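Local coordinates for protein putative glutathione S-transferase (Corynebacterium glutamicum, PDB 3M1G) that probably acts as a glutathione transferase of the ECM4-like, omega-related group, using glutathione as its thiol substrate, at residues F161-E164 with W165-F168. Sequence-based numbering, arbitrary orientation.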
loop_
_atom_site.group_PDB
_atom_site.type_symbol
_atom_site.label_atom_id
_atom_site.label_comp_id
_atom_site.label_asym_id
_atom_site.label_seq_id
_atom_site.Cartn_x
_atom_site.Cartn_y
_atom_site.Cartn_z
ATOM N N PHE A 161 5.975 20.976 28.528
ATOM C CA PHE A 161 5.242 19.993 29.377
ATOM C C PHE A 161 6.237 19.200 30.260
ATOM O O PHE A 161 5.968 18.955 31.436
ATOM C CB PHE A 161 4.403 18.982 28.574
ATOM C CG PHE A 161 3.094 19.482 28.041
ATOM C CD1 PHE A 161 2.546 20.732 28.382
ATOM C CD2 PHE A 161 2.391 18.679 27.147
ATOM C CE1 PHE A 161 1.342 21.131 27.879
ATOM C CE2 PHE A 161 1.180 19.052 26.664
ATOM C CZ PHE A 161 0.628 20.287 27.021
ATOM N N ASN A 162 7.346 18.755 29.673
ATOM C CA ASN A 162 8.385 18.029 30.384
ATOM C C ASN A 162 9.155 18.845 31.411
ATOM O O ASN A 162 9.390 18.361 32.506
ATOM C CB ASN A 162 9.390 17.417 29.397
ATOM C CG ASN A 162 8.833 16.156 28.727
ATOM O OD1 ASN A 162 8.628 15.140 29.410
ATOM N ND2 ASN A 162 8.526 16.234 27.421
ATOM N N LEU A 163 9.572 20.065 31.067
ATOM C CA LEU A 163 10.509 20.800 31.924
ATOM C C LEU A 163 9.816 21.861 32.769
ATOM O O LEU A 163 10.206 22.074 33.886
ATOM C CB LEU A 163 11.611 21.459 31.087
ATOM C CG LEU A 163 12.447 20.542 30.182
ATOM C CD1 LEU A 163 13.647 21.348 29.597
ATOM C CD2 LEU A 163 12.883 19.279 30.933
ATOM N N GLU A 164 8.796 22.532 32.251
ATOM C CA GLU A 164 8.197 23.668 32.995
ATOM C C GLU A 164 7.094 23.205 33.940
ATOM O O GLU A 164 6.855 23.835 34.979
ATOM C CB GLU A 164 7.611 24.686 32.031
ATOM C CG GLU A 164 8.644 25.337 31.091
ATOM C CD GLU A 164 9.815 25.966 31.822
ATOM O OE1 GLU A 164 9.638 26.601 32.914
ATOM O OE2 GLU A 164 10.928 25.831 31.280
ATOM N N TRP A 165 6.441 22.097 33.589
ATOM C CA TRP A 165 5.262 21.606 34.330
ATOM C C TRP A 165 5.602 20.514 35.317
ATOM O O TRP A 165 4.716 19.876 35.857
ATOM C CB TRP A 165 4.188 21.096 33.337
ATOM C CG TRP A 165 3.456 22.163 32.588
ATOM C CD1 TRP A 165 3.833 22.776 31.412
ATOM C CD2 TRP A 165 2.197 22.747 32.947
ATOM N NE1 TRP A 165 2.889 23.699 31.044
ATOM C CE2 TRP A 165 1.873 23.695 31.963
ATOM C CE3 TRP A 165 1.309 22.555 34.016
ATOM C CZ2 TRP A 165 0.709 24.458 32.019
ATOM C CZ3 TRP A 165 0.159 23.302 34.073
ATOM C CH2 TRP A 165 -0.135 24.252 33.084
ATOM N N LYS A 166 6.889 20.318 35.602
ATOM C CA LYS A 166 7.371 19.253 36.463
ATOM C C LYS A 166 6.655 19.086 37.791
ATOM O O LYS A 166 6.428 17.950 38.254
ATOM C CB LYS A 166 8.851 19.514 36.818
ATOM C CG LYS A 166 9.850 18.584 36.235
ATOM C CD LYS A 166 11.330 19.122 36.421
ATOM C CE LYS A 166 12.291 18.532 35.338
ATOM N NZ LYS A 166 13.552 19.346 35.178
ATOM N N GLN A 167 6.343 20.198 38.452
ATOM C CA GLN A 167 5.691 20.073 39.767
ATOM C C GLN A 167 4.263 19.611 39.653
ATOM O O GLN A 167 3.694 19.257 40.649
ATOM C CB GLN A 167 5.749 21.393 40.543
ATOM C CG GLN A 167 7.174 21.899 40.771
ATOM C CD GLN A 167 8.140 20.858 41.388
ATOM O OE1 GLN A 167 9.304 20.817 40.982
ATOM N NE2 GLN A 167 7.678 20.042 42.358
ATOM N N PHE A 168 3.693 19.578 38.450
ATOM C CA PHE A 168 2.337 19.077 38.248
ATOM C C PHE A 168 2.310 17.655 37.657
ATOM O O PHE A 168 1.242 17.104 37.476
ATOM C CB PHE A 168 1.550 19.987 37.322
ATOM C CG PHE A 168 1.349 21.396 37.856
ATOM C CD1 PHE A 168 2.343 22.332 37.759
ATOM C CD2 PHE A 168 0.173 21.749 38.470
ATOM C CE1 PHE A 168 2.183 23.622 38.297
ATOM C CE2 PHE A 168 -0.018 23.024 38.974
ATOM C CZ PHE A 168 0.988 23.953 38.906
HETATM O O HOH W 1 13.542 21.851 34.251
HETATM O O HOH W 2 6.249 23.009 37.578
#
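Phe161 directs its ring edge at the face of the pyrrole ring of Trp165, a T-shaped pair diagnosed by planes at 84° and centroids 5.5 Å apart. The two rings come nearest at Phe161 CD1 and Trp165 CD1, 3.9 Å apart, and the latter atom lies near the plane of the phenyl ring. In each residue chi1 (-78° and -73°) sets CG opposite the carbonyl carbon; with this, and with the two residues four positions apart along the chain, the side chains lie side by side and point the same way. At the edge of the Phe168 ring, in its plane, lies Trp165 O, which also accepts the bond from Phe168 N at 2.8 Å, as expected of the 3-10 turn.

Water bridges the turn: one molecule donates to Glu164 O (2.8 Å) and accepts from Gln167 N (2.9 Å). A second accepts from Lys166 NZ at 2.7 Å and donates only weakly to Leu163 O. The carboxylate of Glu164 turns elsewhere, its OE1 accepting from Ala37 N.

The contact lies where helix 154-163 gives way to the loop before helix 182-197, with Phe161 packed on Thr79 and Leu83 of helix 71-83, while Trp165 touches Ile35 of strand 34-36.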